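PDB 4O82: phosphoribosylaminoimidazole-succinocarboxamide synthase from Pyrococcus horikoshii, which catalyses the ATP-dependent joining of L-aspartate to the carboxylate of 5-amino-1-(5-phosphoribosyl)imidazole-4-carboxylate, forming SAICAR in de novo purine biosynthesis. Local coordinates for residues A[82-87]-A[178-183]; A[98-103]-A[116-121]; A[172-177]-A[195-200]. One frame throughout, in Å; residues are numbered along the deposited sequence.

Interaction 1: A[82-87]-A[178-183]; sequences KLDMYP and FGKDKN. With ADP (adenosine-5'-diphosphate), chain J.
D84 and K180 form a hydrogen-bonded antiparallel pair where strands 84-93 and 169-180 lie side by side, and M85 faces G179 in the non-hydrogen-bonded pair beside it. D84 N donates to K180 O at 2.9 Å, K180 N donates back to D84 O, and Y86 N continues the pattern to F178 O. The side chain of K180 can be followed outward on the face it shares with D84. Its CB rests against D84 O. CG, CD and CE then pass the hydroxyl end of Y86, the two side chains crossing at about a right angle, with K180 CE 3.3 Å from Y86 OH. Bends at chi3 (-102°) and chi4 (89°) fold the tip back, so that K180 NZ reaches D84 OD2 on its anti side, somewhat out of the carboxylate plane, at 2.7 Å, a salt bridge. Lysine suits this place because its methylenes pack on the tyrosine while its charge meets the aspartate. Y86 OH is hydrogen-bonded to E145 of helix 143-165; an alanine here would probably deprive E145 of its hydroxyl partner and leave the K180 methylenes without the ring they cross. G179 brings its CA to 3.8 Å from M85 CA, and a side chain there would run into L83 CB. On this other face M85, present as selenomethionine, bends at chi2 and chi3 and lays its SE over the adenine, 3.7 Å from ADP C4. Nearby, L83 N donates to ADP N1 at 3.2 Å with an N-H...N angle of 155°.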
loop_
_atom_site.group_PDB
_atom_site.type_symbol
_atom_site.label_atom_id
_atom_site.label_comp_id
_atom_site.label_asym_id
_atom_site.label_seq_id
_atom_site.Cartn_x
_atom_site.Cartn_y
_atom_site.Cartn_z
ATOM N N LYS A 82 17.713 23.564 -4.956
ATOM C CA LYS A 82 17.247 24.629 -4.062
ATOM C C LYS A 82 15.759 24.932 -4.284
ATOM O O LYS A 82 15.312 25.114 -5.406
ATOM C CB LYS A 82 18.074 25.917 -4.206
ATOM C CG LYS A 82 18.022 26.806 -2.963
ATOM C CD LYS A 82 18.153 28.285 -3.318
ATOM N N LEU A 83 15.003 24.982 -3.195
ATOM C CA LEU A 83 13.571 25.226 -3.272
ATOM C C LEU A 83 13.188 26.438 -2.436
ATOM O O LEU A 83 13.898 26.800 -1.489
ATOM C CB LEU A 83 12.793 24.003 -2.763
ATOM C CG LEU A 83 12.939 22.690 -3.521
ATOM C CD1 LEU A 83 12.057 21.629 -2.885
ATOM C CD2 LEU A 83 12.582 22.893 -4.990
ATOM N N ASP A 84 12.058 27.037 -2.811
ATOM C CA ASP A 84 11.348 28.008 -2.001
ATOM C C ASP A 84 10.447 27.173 -1.072
ATOM O O ASP A 84 9.408 26.660 -1.510
ATOM C CB ASP A 84 10.520 28.907 -2.929
ATOM C CG ASP A 84 9.673 29.905 -2.178
ATOM O OD1 ASP A 84 10.184 30.511 -1.208
ATOM O OD2 ASP A 84 8.498 30.086 -2.567
HETATM N N MSE A 85 10.880 27.015 0.183
HETATM C CA MSE A 85 10.299 26.042 1.119
HETATM C C MSE A 85 8.989 26.468 1.699
HETATM O O MSE A 85 8.818 27.622 2.086
HETATM C CB MSE A 85 11.203 25.837 2.341
HETATM C CG MSE A 85 12.538 25.167 2.020
HETATM SE SE MSE A 85 12.297 23.364 1.258
HETATM C CE MSE A 85 11.698 22.487 2.916
ATOM N N TYR A 86 8.066 25.520 1.827
ATOM C CA TYR A 86 6.865 25.744 2.640
ATOM C C TYR A 86 7.197 25.734 4.125
ATOM O O TYR A 86 8.009 24.923 4.569
ATOM C CB TYR A 86 5.794 24.717 2.318
ATOM C CG TYR A 86 5.165 24.926 0.962
ATOM C CD1 TYR A 86 4.185 25.896 0.770
ATOM C CD2 TYR A 86 5.533 24.129 -0.118
ATOM C CE1 TYR A 86 3.591 26.082 -0.471
ATOM C CE2 TYR A 86 4.952 24.301 -1.354
ATOM C CZ TYR A 86 3.984 25.278 -1.526
ATOM O OH TYR A 86 3.429 25.423 -2.768
ATOM N N PRO A 87 6.604 26.666 4.899
ATOM C CA PRO A 87 6.957 26.771 6.320
ATOM C C PRO A 87 6.193 25.730 7.154
ATOM O O PRO A 87 5.577 26.053 8.164
ATOM C CB PRO A 87 6.566 28.208 6.676
ATOM C CG PRO A 87 5.469 28.556 5.699
ATOM C CD PRO A 87 5.755 27.783 4.444
ATOM N N PHE A 178 8.340 20.263 2.153
ATOM C CA PHE A 178 8.071 20.542 0.746
ATOM C C PHE A 178 8.471 21.967 0.396
ATOM O O PHE A 178 8.476 22.856 1.254
ATOM C CB PHE A 178 6.568 20.374 0.443
ATOM C CG PHE A 178 6.080 18.944 0.495
ATOM C CD1 PHE A 178 6.146 18.129 -0.638
ATOM C CD2 PHE A 178 5.537 18.413 1.676
ATOM C CE1 PHE A 178 5.670 16.835 -0.607
ATOM C CE2 PHE A 178 5.065 17.096 1.710
ATOM C CZ PHE A 178 5.138 16.309 0.563
ATOM N N GLY A 179 8.786 22.171 -0.872
ATOM C CA GLY A 179 9.052 23.491 -1.418
ATOM C C GLY A 179 8.656 23.638 -2.888
ATOM O O GLY A 179 8.188 22.683 -3.543
ATOM N N LYS A 180 8.826 24.857 -3.398
ATOM C CA LYS A 180 8.457 25.179 -4.771
ATOM C C LYS A 180 9.729 25.324 -5.589
ATOM O O LYS A 180 10.666 25.989 -5.151
ATOM C CB LYS A 180 7.636 26.477 -4.817
ATOM C CG LYS A 180 6.143 26.291 -4.622
ATOM C CD LYS A 180 5.379 27.605 -4.785
ATOM C CE LYS A 180 4.963 28.229 -3.449
ATOM N NZ LYS A 180 5.946 29.165 -2.823
ATOM N N ASP A 181 9.781 24.689 -6.755
ATOM C CA ASP A 181 10.945 24.856 -7.640
ATOM C C ASP A 181 10.755 26.053 -8.570
ATOM O O ASP A 181 9.764 26.763 -8.455
ATOM C CB ASP A 181 11.262 23.566 -8.420
ATOM C CG ASP A 181 10.131 23.123 -9.343
ATOM O OD1 ASP A 181 10.195 21.957 -9.800
ATOM O OD2 ASP A 181 9.195 23.911 -9.622
ATOM N N LYS A 182 11.701 26.257 -9.487
ATOM C CA LYS A 182 11.636 27.340 -10.484
ATOM C C LYS A 182 10.298 27.396 -11.235
ATOM O O LYS A 182 9.718 28.473 -11.399
ATOM C CB LYS A 182 12.795 27.230 -11.486
ATOM N N ASN A 183 9.809 26.236 -11.670
ATOM C CA ASN A 183 8.554 26.146 -12.417
ATOM C C ASN A 183 7.296 26.346 -11.559
ATOM O O ASN A 183 6.182 26.454 -12.090
ATOM C CB ASN A 183 8.476 24.804 -13.158
ATOM C CG ASN A 183 9.623 24.603 -14.125
ATOM O OD1 ASN A 183 10.343 25.541 -14.457
ATOM N ND2 ASN A 183 9.797 23.370 -14.582
HETATM P PB ADP J . 16.840 22.741 11.105
HETATM O O1B ADP J . 15.471 22.100 11.081
HETATM O O2B ADP J . 17.297 23.230 12.467
HETATM O O3B ADP J . 17.036 23.681 9.951
HETATM P PA ADP J . 18.398 20.826 9.531
HETATM O O1A ADP J . 19.808 20.385 9.838
HETATM O O2A ADP J . 17.350 19.795 9.198
HETATM O O3A ADP J . 17.952 21.580 10.891
HETATM O "O5'" ADP J . 18.472 21.931 8.363
HETATM C "C5'" ADP J . 17.871 21.770 7.079
HETATM C "C4'" ADP J . 17.178 23.071 6.704
HETATM O "O4'" ADP J . 17.202 23.305 5.290
HETATM C "C3'" ADP J . 15.714 23.033 7.086
HETATM O "O3'" ADP J . 15.368 24.376 7.406
HETATM C "C2'" ADP J . 15.002 22.662 5.810
HETATM O "O2'" ADP J . 13.677 23.175 5.742
HETATM C "C1'" ADP J . 15.872 23.326 4.770
HETATM N N9 ADP J . 15.833 22.574 3.505
HETATM C C8 ADP J . 15.802 21.241 3.363
HETATM N N7 ADP J . 15.783 20.907 2.058
HETATM C C5 ADP J . 15.825 22.055 1.347
HETATM C C6 ADP J . 15.826 22.451 -0.078
HETATM N N6 ADP J . 15.794 21.531 -1.052
HETATM N N1 ADP J . 15.851 23.768 -0.385
HETATM C C2 ADP J . 15.890 24.729 0.558
HETATM N N3 ADP J . 15.884 24.437 1.874
HETATM C C4 ADP J . 15.846 23.152 2.314
HETATM O O HOH W 1 7.649 22.287 4.197
#

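Interaction 2: A[98-103]-A[116-121]; sequences GSLKKR and IVELYY. With AMP (adenosine monophosphate), chain I.
L100 reaches strand 116-121 with a single methyl group: its CD1 lies 3.7 Å from E118 OE2 and 4.3 Å from I116 CD1. With CG anti to the backbone N (chi1 -175°), the leucine is directed from the 3-10 turn 99-102 to the strand, and its apolar branch suits the join with I116. This is the closer-packed side. Here E118 is buried, and its other oxygen is well engaged: Y120 OH donates to E118 OE1 at 2.7 Å from above the carboxylate plane, and R93 forms a salt bridge with the same atom. E118 probably helps to position R93, a second-shell role, since R93 also hydrogen-bonds AMP through NH2.

The solvent side is much looser. R103, extended from CG to NE, reaches toward the strand, yet its NE stays 4.2 Å from E118 OE2, beyond a salt bridge, with the guanidinium and carboxylate planes 83° apart; any attraction between these opposite charges is probably diffuse. R103 NH2 stops 4.0 Å from Y120 OH.

At the start of the turn S99 faces the nucleotide, its OG also standing 3.8 Å from Y120 OH. S99 N points almost straight at AMP O2P (2.9 Å, 171°), and S99 OG donates to AMP O1P. G98, just before the turn and with positive phi, lies so near O2P that a side chain would clash. S99 and the side-chain-free G98 thus make a phosphate-binding turn in the nucleotide site of this SAICAR synthetase, probably that of the substrate's ribose phosphate.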
loop_
_atom_site.group_PDB
_atom_site.type_symbol
_atom_site.label_atom_id
_atom_site.label_comp_id
_atom_site.label_asym_id
_atom_site.label_seq_id
_atom_site.Cartn_x
_atom_site.Cartn_y
_atom_site.Cartn_z
ATOM N N GLY A 98 3.719 8.811 20.067
ATOM C CA GLY A 98 4.141 10.187 20.413
ATOM C C GLY A 98 2.950 11.078 20.748
ATOM O O GLY A 98 2.086 10.679 21.530
ATOM N N SER A 99 2.886 12.240 20.091
ATOM C CA SER A 99 1.941 13.303 20.420
ATOM C C SER A 99 0.495 12.996 19.998
ATOM O O SER A 99 -0.446 13.630 20.503
ATOM C CB SER A 99 2.392 14.628 19.793
ATOM O OG SER A 99 2.116 14.659 18.394
ATOM N N LEU A 100 0.310 12.028 19.094
ATOM C CA LEU A 100 -1.035 11.613 18.727
ATOM C C LEU A 100 -1.795 11.049 19.938
ATOM O O LEU A 100 -3.019 11.160 20.023
ATOM C CB LEU A 100 -1.000 10.602 17.577
ATOM C CG LEU A 100 -2.315 10.145 16.967
ATOM C CD1 LEU A 100 -3.087 11.355 16.454
ATOM C CD2 LEU A 100 -2.067 9.152 15.844
ATOM N N LYS A 101 -1.062 10.442 20.872
ATOM C CA LYS A 101 -1.653 9.956 22.121
ATOM C C LYS A 101 -2.299 11.068 22.929
ATOM O O LYS A 101 -3.212 10.812 23.703
ATOM C CB LYS A 101 -0.615 9.268 22.991
ATOM C CG LYS A 101 -0.428 7.791 22.697
ATOM C CD LYS A 101 0.218 7.049 23.872
ATOM C CE LYS A 101 1.629 7.536 24.176
ATOM N NZ LYS A 101 2.366 7.971 22.958
ATOM N N LYS A 102 -1.830 12.300 22.742
ATOM C CA LYS A 102 -2.406 13.437 23.458
ATOM C C LYS A 102 -3.603 14.067 22.733
ATOM O O LYS A 102 -4.213 14.996 23.262
ATOM C CB LYS A 102 -1.325 14.468 23.864
ATOM C CG LYS A 102 -0.958 15.496 22.804
ATOM N N ARG A 103 -3.963 13.529 21.563
ATOM C CA ARG A 103 -5.046 14.091 20.729
ATOM C C ARG A 103 -6.228 13.170 20.533
ATOM O O ARG A 103 -7.346 13.635 20.349
ATOM C CB ARG A 103 -4.544 14.450 19.333
ATOM C CG ARG A 103 -3.774 15.734 19.266
ATOM C CD ARG A 103 -3.516 16.142 17.830
ATOM N NE ARG A 103 -2.270 16.881 17.786
ATOM C CZ ARG A 103 -2.138 18.142 18.183
ATOM N NH1 ARG A 103 -3.200 18.835 18.605
ATOM N NH2 ARG A 103 -0.947 18.725 18.131
ATOM N N ILE A 116 -3.337 9.454 8.870
ATOM C CA ILE A 116 -3.660 10.803 9.350
ATOM C C ILE A 116 -2.568 11.755 8.853
ATOM O O ILE A 116 -1.385 11.418 8.928
ATOM C CB ILE A 116 -3.744 10.835 10.899
ATOM C CG1 ILE A 116 -4.995 10.058 11.382
ATOM C CG2 ILE A 116 -3.758 12.277 11.434
ATOM C CD1 ILE A 116 -5.216 10.083 12.893
ATOM N N VAL A 117 -2.961 12.902 8.296
ATOM C CA VAL A 117 -2.014 13.953 7.897
ATOM C C VAL A 117 -2.217 15.130 8.844
ATOM O O VAL A 117 -3.324 15.674 8.951
ATOM C CB VAL A 117 -2.246 14.488 6.462
ATOM C CG1 VAL A 117 -1.131 15.462 6.080
ATOM C CG2 VAL A 117 -2.341 13.365 5.443
ATOM N N GLU A 118 -1.161 15.504 9.551
ATOM C CA GLU A 118 -1.165 16.731 10.339
ATOM C C GLU A 118 -0.181 17.729 9.756
ATOM O O GLU A 118 0.894 17.348 9.262
ATOM C CB GLU A 118 -0.800 16.448 11.790
ATOM C CG GLU A 118 -1.654 15.378 12.449
ATOM C CD GLU A 118 -1.028 14.840 13.728
ATOM O OE1 GLU A 118 0.230 14.930 13.906
ATOM O OE2 GLU A 118 -1.795 14.292 14.542
ATOM N N LEU A 119 -0.561 19.005 9.842
ATOM C CA LEU A 119 0.265 20.134 9.442
ATOM C C LEU A 119 0.711 20.859 10.685
ATOM O O LEU A 119 -0.089 21.094 11.589
ATOM C CB LEU A 119 -0.520 21.122 8.592
ATOM C CG LEU A 119 -1.281 20.605 7.385
ATOM C CD1 LEU A 119 -2.127 21.721 6.839
ATOM C CD2 LEU A 119 -0.303 20.101 6.331
ATOM N N TYR A 120 1.987 21.218 10.706
ATOM C CA TYR A 120 2.556 21.984 11.773
ATOM C C TYR A 120 3.252 23.170 11.173
ATOM O O TYR A 120 3.890 23.052 10.112
ATOM C CB TYR A 120 3.585 21.165 12.528
ATOM C CG TYR A 120 2.996 20.041 13.309
ATOM C CD1 TYR A 120 2.710 20.194 14.660
ATOM C CD2 TYR A 120 2.703 18.812 12.685
ATOM C CE1 TYR A 120 2.159 19.140 15.389
ATOM C CE2 TYR A 120 2.148 17.761 13.400
ATOM C CZ TYR A 120 1.898 17.928 14.749
ATOM O OH TYR A 120 1.329 16.916 15.439
ATOM N N TYR A 121 3.160 24.300 11.868
ATOM C CA TYR A 121 3.848 25.519 11.470
ATOM C C TYR A 121 5.328 25.444 11.884
ATOM O O TYR A 121 5.661 25.313 13.063
ATOM C CB TYR A 121 3.140 26.742 12.062
ATOM C CG TYR A 121 3.835 28.071 11.865
ATOM C CD1 TYR A 121 4.527 28.376 10.681
ATOM C CD2 TYR A 121 3.766 29.044 12.854
ATOM C CE1 TYR A 121 5.150 29.602 10.511
ATOM C CE2 TYR A 121 4.375 30.270 12.690
ATOM C CZ TYR A 121 5.060 30.545 11.520
ATOM O OH TYR A 121 5.662 31.765 11.378
HETATM P P AMP I . 5.372 13.557 17.195
HETATM O O1P AMP I . 4.453 14.668 16.733
HETATM O O2P AMP I . 4.690 12.374 17.839
HETATM O O3P AMP I . 6.565 13.951 18.026
HETATM O "O5'" AMP I . 6.113 13.125 15.801
HETATM C "C5'" AMP I . 5.526 12.473 14.659
HETATM C "C4'" AMP I . 6.582 12.051 13.623
HETATM O "O4'" AMP I . 7.117 13.193 12.965
HETATM C "C3'" AMP I . 7.809 11.312 14.167
HETATM O "O3'" AMP I . 8.226 10.383 13.178
HETATM C "C2'" AMP I . 8.894 12.353 14.285
HETATM O "O2'" AMP I . 10.216 11.803 14.152
HETATM C "C1'" AMP I . 8.532 13.280 13.134
HETATM N N9 AMP I . 8.887 14.677 13.446
HETATM C C8 AMP I . 8.059 15.607 13.952
HETATM N N7 AMP I . 8.701 16.794 14.096
HETATM C C5 AMP I . 9.965 16.633 13.688
HETATM C C6 AMP I . 11.177 17.475 13.580
HETATM N N6 AMP I . 11.163 18.777 13.964
HETATM N N1 AMP I . 12.297 16.890 13.077
HETATM C C2 AMP I . 12.338 15.607 12.686
HETATM N N3 AMP I . 11.273 14.790 12.763
HETATM C C4 AMP I . 10.083 15.232 13.242
#

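Interaction 3: A[172-177]-A[195-200]; sequences VDFKLE and DTCRFW. With AMP (adenosine monophosphate), chain I; ADP (adenosine-5'-diphosphate), chain J.
A chi1 of 52° sets the carboxylate of D173 between its own backbone N and carbonyl carbon, and R198, extended from CG to NE, reaches it from the neighbouring strand. These are the antiparallel strands 172-176 and 197-200, in the sheet whose D173 and R198 face carries AMP. R198 NH1 meets D173 OD2 on the syn side at 3.0 Å, a salt bridge, and the same nitrogen donates to AMP O2P at 2.8 Å; both acceptors lie at the guanidinium edge, in its plane. R198 NE is paired with D211, so the planar, multi-donor head of arginine is fixed from several directions while it grips the phosphate.

The backbones are joined by V172 N to R198 O, R198 N to D173 O and K175 N to T196 O. Between the last two bonds F174 and C197 form a non-hydrogen-bonded pair, their CB atoms 3.6 Å apart on the face away from AMP. K175 and T196 line the base: K175 CB sits 3.5 Å from AMP N9, and T196 CG2 is 3.6 Å from AMP C2. Further along, K175 NZ makes salt bridges with E177 OE2 and D190, and E177 OE1 accepts from ADP O2' at 2.7 Å, bringing the second nucleotide to the same segment, 172-177. At the far end the branched V172 drops a methyl over the indole face of W200, CG2 lying 3.5 Å from the centroid of its five-membered ring.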
loop_
_atom_site.group_PDB
_atom_site.type_symbol
_atom_site.label_atom_id
_atom_site.label_comp_id
_atom_site.label_asym_id
_atom_site.label_seq_id
_atom_site.Cartn_x
_atom_site.Cartn_y
_atom_site.Cartn_z
ATOM N N VAL A 172 5.408 3.884 11.371
ATOM C CA VAL A 172 4.446 4.316 12.399
ATOM C C VAL A 172 3.984 5.756 12.096
ATOM O O VAL A 172 2.787 6.054 12.060
ATOM C CB VAL A 172 5.086 4.213 13.822
ATOM C CG1 VAL A 172 4.342 5.055 14.857
ATOM C CG2 VAL A 172 5.220 2.742 14.252
ATOM N N ASP A 173 4.938 6.649 11.897
ATOM C CA ASP A 173 4.635 8.007 11.470
ATOM C C ASP A 173 5.932 8.578 10.918
ATOM O O ASP A 173 6.999 7.931 11.038
ATOM C CB ASP A 173 4.062 8.865 12.617
ATOM C CG ASP A 173 4.927 8.834 13.867
ATOM O OD1 ASP A 173 6.144 9.052 13.766
ATOM O OD2 ASP A 173 4.401 8.576 14.955
ATOM N N PHE A 174 5.838 9.752 10.294
ATOM C CA PHE A 174 6.997 10.439 9.754
ATOM C C PHE A 174 6.677 11.885 9.374
ATOM O O PHE A 174 5.512 12.233 9.234
ATOM C CB PHE A 174 7.630 9.652 8.585
ATOM C CG PHE A 174 6.782 9.566 7.356
ATOM C CD1 PHE A 174 7.125 10.276 6.220
ATOM C CD2 PHE A 174 5.653 8.760 7.322
ATOM C CE1 PHE A 174 6.348 10.200 5.066
ATOM C CE2 PHE A 174 4.872 8.702 6.184
ATOM C CZ PHE A 174 5.214 9.424 5.054
ATOM N N LYS A 175 7.716 12.713 9.236
ATOM C CA LYS A 175 7.564 14.134 8.924
ATOM C C LYS A 175 8.198 14.428 7.569
ATOM O O LYS A 175 9.278 13.972 7.292
ATOM C CB LYS A 175 8.227 15.036 9.977
ATOM C CG LYS A 175 8.257 16.523 9.596
ATOM C CD LYS A 175 9.552 17.278 9.906
ATOM C CE LYS A 175 10.845 16.585 9.504
ATOM N NZ LYS A 175 11.789 17.523 8.854
ATOM N N LEU A 176 7.508 15.202 6.745
ATOM C CA LEU A 176 8.056 15.615 5.455
ATOM C C LEU A 176 8.044 17.124 5.364
ATOM O O LEU A 176 7.309 17.804 6.097
ATOM C CB LEU A 176 7.245 15.032 4.291
ATOM C CG LEU A 176 7.062 13.527 4.115
ATOM C CD1 LEU A 176 5.982 13.278 3.067
ATOM C CD2 LEU A 176 8.387 12.847 3.739
ATOM N N GLU A 177 8.885 17.630 4.475
ATOM C CA GLU A 177 8.928 19.024 4.135
ATOM C C GLU A 177 8.890 19.131 2.611
ATOM O O GLU A 177 9.340 18.212 1.904
ATOM C CB GLU A 177 10.186 19.690 4.718
ATOM C CG GLU A 177 10.344 19.400 6.213
ATOM C CD GLU A 177 11.362 20.276 6.924
ATOM O OE1 GLU A 177 11.923 21.223 6.320
ATOM O OE2 GLU A 177 11.596 20.007 8.115
ATOM N N ASP A 195 15.824 9.690 11.755
ATOM C CA ASP A 195 15.670 10.944 12.485
ATOM C C ASP A 195 14.269 11.556 12.326
ATOM O O ASP A 195 13.777 12.269 13.211
ATOM C CB ASP A 195 16.729 11.959 12.027
ATOM C CG ASP A 195 18.064 11.783 12.741
ATOM O OD1 ASP A 195 18.895 12.705 12.679
ATOM O OD2 ASP A 195 18.281 10.731 13.380
ATOM N N THR A 196 13.636 11.279 11.190
ATOM C CA THR A 196 12.392 11.947 10.828
ATOM C C THR A 196 11.187 11.012 10.639
ATOM O O THR A 196 10.139 11.446 10.173
ATOM C CB THR A 196 12.587 12.779 9.559
ATOM O OG1 THR A 196 12.954 11.911 8.499
ATOM C CG2 THR A 196 13.685 13.856 9.782
ATOM N N CYS A 197 11.359 9.743 11.002
ATOM C CA CYS A 197 10.285 8.735 10.979
ATOM C C CYS A 197 10.350 7.895 12.237
ATOM O O CYS A 197 11.416 7.755 12.842
ATOM C CB CYS A 197 10.446 7.732 9.818
ATOM S SG CYS A 197 11.019 8.352 8.231
ATOM N N ARG A 198 9.210 7.317 12.609
ATOM C CA ARG A 198 9.188 6.255 13.581
ATOM C C ARG A 198 9.084 4.923 12.847
ATOM O O ARG A 198 8.084 4.645 12.154
ATOM C CB ARG A 198 8.052 6.414 14.593
ATOM C CG ARG A 198 8.251 7.533 15.613
ATOM C CD ARG A 198 7.274 7.426 16.792
ATOM N NE ARG A 198 7.561 8.445 17.809
ATOM C CZ ARG A 198 6.962 9.643 17.877
ATOM N NH1 ARG A 198 5.999 10.002 17.026
ATOM N NH2 ARG A 198 7.327 10.498 18.826
ATOM N N PHE A 199 10.139 4.121 12.996
ATOM C CA PHE A 199 10.189 2.759 12.498
ATOM C C PHE A 199 10.161 1.824 13.689
ATOM O O PHE A 199 10.965 1.980 14.633
ATOM C CB PHE A 199 11.477 2.481 11.713
ATOM C CG PHE A 199 11.740 3.421 10.563
ATOM C CD1 PHE A 199 10.766 3.682 9.601
ATOM C CD2 PHE A 199 13.009 4.001 10.402
ATOM C CE1 PHE A 199 11.043 4.515 8.527
ATOM C CE2 PHE A 199 13.290 4.827 9.329
ATOM C CZ PHE A 199 12.302 5.083 8.389
ATOM N N TRP A 200 9.245 0.854 13.637
ATOM C CA TRP A 200 9.164 -0.243 14.610
ATOM C C TRP A 200 9.409 -1.561 13.934
ATOM O O TRP A 200 8.968 -1.794 12.780
ATOM C CB TRP A 200 7.790 -0.326 15.283
ATOM C CG TRP A 200 7.449 0.830 16.199
ATOM C CD1 TRP A 200 8.259 1.919 16.552
ATOM C CD2 TRP A 200 6.220 1.016 16.951
ATOM N NE1 TRP A 200 7.603 2.751 17.418
ATOM C CE2 TRP A 200 6.381 2.260 17.706
ATOM C CE3 TRP A 200 5.029 0.315 17.058
ATOM C CZ2 TRP A 200 5.379 2.756 18.531
ATOM C CZ3 TRP A 200 4.025 0.825 17.888
ATOM C CH2 TRP A 200 4.207 2.019 18.613
HETATM P P AMP I . 5.372 13.557 17.195
HETATM O O1P AMP I . 4.453 14.668 16.733
HETATM O O2P AMP I . 4.690 12.374 17.839
HETATM O O3P AMP I . 6.565 13.951 18.026
HETATM O "O5'" AMP I . 6.113 13.125 15.801
HETATM C "C5'" AMP I . 5.526 12.473 14.659
HETATM C "C4'" AMP I . 6.582 12.051 13.623
HETATM O "O4'" AMP I . 7.117 13.193 12.965
HETATM C "C3'" AMP I . 7.809 11.312 14.167
HETATM O "O3'" AMP I . 8.226 10.383 13.178
HETATM C "C2'" AMP I . 8.894 12.353 14.285
HETATM O "O2'" AMP I . 10.216 11.803 14.152
HETATM C "C1'" AMP I . 8.532 13.280 13.134
HETATM N N9 AMP I . 8.887 14.677 13.446
HETATM C C8 AMP I . 8.059 15.607 13.952
HETATM N N7 AMP I . 8.701 16.794 14.096
HETATM C C5 AMP I . 9.965 16.633 13.688
HETATM C C6 AMP I . 11.177 17.475 13.580
HETATM N N6 AMP I . 11.163 18.777 13.964
HETATM N N1 AMP I . 12.297 16.890 13.077
HETATM C C2 AMP I . 12.338 15.607 12.686
HETATM N N3 AMP I . 11.273 14.790 12.763
HETATM C C4 AMP I . 10.083 15.232 13.242
HETATM P PB ADP J . 16.840 22.741 11.105
HETATM O O1B ADP J . 15.471 22.100 11.081
HETATM O O2B ADP J . 17.297 23.230 12.467
HETATM O O3B ADP J . 17.036 23.681 9.951
HETATM P PA ADP J . 18.398 20.826 9.531
HETATM O O1A ADP J . 19.808 20.385 9.838
HETATM O O2A ADP J . 17.350 19.795 9.198
HETATM O O3A ADP J . 17.952 21.580 10.891
HETATM O "O5'" ADP J . 18.472 21.931 8.363
HETATM C "C5'" ADP J . 17.871 21.770 7.079
HETATM C "C4'" ADP J . 17.178 23.071 6.704
HETATM O "O4'" ADP J . 17.202 23.305 5.290
HETATM C "C3'" ADP J . 15.714 23.033 7.086
HETATM O "O3'" ADP J . 15.368 24.376 7.406
HETATM C "C2'" ADP J . 15.002 22.662 5.810
HETATM O "O2'" ADP J . 13.677 23.175 5.742
HETATM C "C1'" ADP J . 15.872 23.326 4.770
HETATM N N9 ADP J . 15.833 22.574 3.505
HETATM C C8 ADP J . 15.802 21.241 3.363
HETATM N N7 ADP J . 15.783 20.907 2.058
HETATM C C5 ADP J . 15.825 22.055 1.347
HETATM C C6 ADP J . 15.826 22.451 -0.078
HETATM N N6 ADP J . 15.794 21.531 -1.052
HETATM N N1 ADP J . 15.851 23.768 -0.385
HETATM C C2 ADP J . 15.890 24.729 0.558
HETATM N N3 ADP J . 15.884 24.437 1.874
HETATM C C4 ADP J . 15.846 23.152 2.314
#

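In the fold
All three contacts reach one antiparallel sheet. Strand 169-180 serves both interaction 1 and interaction 3, whose centres are about 21 Å apart, and both touch ADP: interaction 1 at the adenine and, through M85 CE, beside the ribose, interaction 3 by the bond of E177 to O2'. They meet where M85 CE comes 3.6 Å from E177 OE1. Interactions 2 and 3 are closer, with centres about 12 Å apart, and share the AMP phosphate; G98 CA packs 3.6 Å from R198 NH2 there. Interaction 2 lies farthest from interaction 1, about 24 Å between centres, yet strands 84-93 and 111-121 are neighbours, and P87 O touches Y121 CD1.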